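Local coordinates for possible sortase-like protein (Corynebacterium diphtheriae, PDB 5UUS) that probably acts as a membrane-bound sortase, a cysteine hydrolase or transpeptidase that cleaves sorting signals of surface proteins, at residues T116-Y121 against D220-A225. Residues are numbered along the deposited sequence; the frame is centred on the assembly and turned at random. Where two conformers were deposited one is given.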
loop_
_atom_site.group_PDB
_atom_site.type_symbol
_atom_site.label_atom_id
_atom_site.label_comp_id
_atom_site.label_asym_id
_atom_site.label_seq_id
_atom_site.Cartn_x
_atom_site.Cartn_y
_atom_site.Cartn_z
ATOM N N THR A 116 3.271 13.614 -8.613
ATOM C CA THR A 116 4.124 14.545 -7.902
ATOM C C THR A 116 5.086 13.900 -6.907
ATOM O O THR A 116 5.887 14.610 -6.305
ATOM C CB THR A 116 3.280 15.577 -7.113
ATOM O OG1 THR A 116 2.431 14.877 -6.204
ATOM C CG2 THR A 116 2.407 16.412 -8.033
ATOM N N SER A 117 5.041 12.577 -6.712
ATOM C CA SER A 117 5.769 12.031 -5.573
ATOM C C SER A 117 6.159 10.558 -5.722
ATOM O O SER A 117 5.626 9.841 -6.566
ATOM C CB SER A 117 4.932 12.181 -4.302
ATOM O OG SER A 117 3.831 11.274 -4.333
ATOM N N TRP A 118 7.096 10.132 -4.874
ATOM C CA TRP A 118 7.452 8.720 -4.716
ATOM C C TRP A 118 7.214 8.360 -3.255
ATOM O O TRP A 118 7.566 9.148 -2.373
ATOM C CB TRP A 118 8.923 8.454 -5.092
ATOM C CG TRP A 118 9.229 8.519 -6.548
ATOM C CD1 TRP A 118 9.767 9.596 -7.244
ATOM C CD2 TRP A 118 9.045 7.471 -7.514
ATOM N NE1 TRP A 118 9.910 9.265 -8.570
ATOM C CE2 TRP A 118 9.474 7.973 -8.769
ATOM C CE3 TRP A 118 8.553 6.157 -7.442
ATOM C CZ2 TRP A 118 9.437 7.205 -9.939
ATOM C CZ3 TRP A 118 8.522 5.384 -8.603
ATOM C CH2 TRP A 118 8.963 5.913 -9.836
ATOM N N SER A 119 6.602 7.191 -3.008
ATOM C CA SER A 119 6.412 6.652 -1.664
ATOM C C SER A 119 6.987 5.238 -1.631
ATOM O O SER A 119 6.865 4.492 -2.604
ATOM C CB SER A 119 4.926 6.610 -1.271
ATOM O OG SER A 119 4.318 7.871 -1.389
ATOM N N VAL A 120 7.622 4.884 -0.521
ATOM C CA VAL A 120 8.044 3.513 -0.313
ATOM C C VAL A 120 7.342 3.014 0.919
ATOM O O VAL A 120 7.489 3.604 1.995
ATOM C CB VAL A 120 9.561 3.391 -0.121
ATOM C CG1 VAL A 120 9.948 1.936 0.203
ATOM C CG2 VAL A 120 10.280 3.906 -1.369
ATOM N N TYR A 121 6.576 1.943 0.749
ATOM C CA TYR A 121 6.013 1.198 1.869
ATOM C C TYR A 121 6.740 -0.134 2.043
ATOM O O TYR A 121 7.259 -0.694 1.083
ATOM C CB TYR A 121 4.533 0.934 1.658
ATOM C CG TYR A 121 3.654 2.155 1.601
ATOM C CD1 TYR A 121 3.451 2.834 0.399
ATOM C CD2 TYR A 121 2.980 2.605 2.739
ATOM C CE1 TYR A 121 2.613 3.957 0.339
ATOM C CE2 TYR A 121 2.138 3.721 2.683
ATOM C CZ TYR A 121 1.964 4.390 1.478
ATOM O OH TYR A 121 1.125 5.481 1.401
ATOM N N ASP A 220 15.697 13.514 -11.104
ATOM C CA ASP A 220 15.698 12.133 -11.578
ATOM C C ASP A 220 15.656 11.108 -10.438
ATOM O O ASP A 220 15.656 9.908 -10.693
ATOM C CB ASP A 220 16.935 11.889 -12.451
ATOM C CG ASP A 220 17.369 13.141 -13.218
ATOM O OD1 ASP A 220 16.486 13.939 -13.603
ATOM O OD2 ASP A 220 18.593 13.334 -13.431
ATOM N N ASN A 221 15.599 11.596 -9.197
ATOM C CA ASN A 221 15.696 10.738 -8.014
ATOM C C ASN A 221 14.446 9.882 -7.760
ATOM O O ASN A 221 13.469 10.339 -7.189
ATOM C CB ASN A 221 15.995 11.584 -6.764
ATOM C CG ASN A 221 17.431 12.109 -6.727
ATOM O OD1 ASN A 221 18.350 11.493 -7.271
ATOM N ND2 ASN A 221 17.626 13.249 -6.071
ATOM N N LYS A 222 14.501 8.628 -8.190
ATOM C CA LYS A 222 13.466 7.652 -7.857
ATOM C C LYS A 222 14.053 6.827 -6.708
ATOM O O LYS A 222 15.265 6.821 -6.537
ATOM C CB LYS A 222 13.089 6.798 -9.075
ATOM C CG LYS A 222 14.284 6.235 -9.842
ATOM C CD LYS A 222 13.853 5.276 -10.959
ATOM C CE LYS A 222 13.175 6.003 -12.119
ATOM N NZ LYS A 222 14.134 6.823 -12.927
ATOM N N PRO A 223 13.206 6.165 -5.893
ATOM C CA PRO A 223 13.717 5.469 -4.702
ATOM C C PRO A 223 14.695 4.349 -5.014
ATOM O O PRO A 223 14.505 3.590 -5.962
ATOM C CB PRO A 223 12.459 4.865 -4.065
ATOM C CG PRO A 223 11.325 5.656 -4.643
ATOM C CD PRO A 223 11.751 6.015 -6.031
ATOM N N ALA A 224 15.716 4.238 -4.175
ATOM C CA ALA A 224 16.681 3.155 -4.255
ATOM C C ALA A 224 15.997 1.804 -4.115
ATOM O O ALA A 224 16.530 0.781 -4.552
ATOM C CB ALA A 224 17.726 3.316 -3.185
ATOM N N ALA A 225 14.815 1.798 -3.507
ATOM C CA ALA A 225 14.125 0.542 -3.246
ATOM C C ALA A 225 13.803 -0.187 -4.550
ATOM O O ALA A 225 13.697 -1.412 -4.572
ATOM C CB ALA A 225 12.857 0.783 -2.433
#
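W118 and P223 form the centre of a contact in which the C-terminal tail of the sortase beta-barrel folds back over strand 117-123. Both W118 and V120 turn their CB atoms toward the tail, whereas the CB of S119, between them on the strand, points away from it, and S119 OG hydrogen-bonds H214 ND1. The indole of W118 receives the tail on one face. P223 CD sits 3.3 Å above the plane of the W118 ring. Its closest approach is to W118 CD2, at 3.4 Å, where the two rings are fused. Over the five-membered ring of W118, on the same face, K222 CA makes a CH-pi contact, 4.1 Å from the centroid and 14° off the normal. K222 CB adds a second touch, 3.8 Å from W118 CZ2; beyond it the lysine chain bends and carries its end away from the strand. In W118, chi1 of -72° sets CG anti to the carbonyl carbon and, with chi2 at 98°, turns one indole face to K222 and P223. V111 of the adjacent strand 109-114 touches both W118 and P223, which places the tail across two neighbouring strands. The two methyls of V120 extend the apolar surface as far as A225, in the short 3-10 segment that begins at A224: CG2 meets P223 CB at 3.6 Å, while CG1, anti to the backbone N, reaches A225 CB at 4.1 Å.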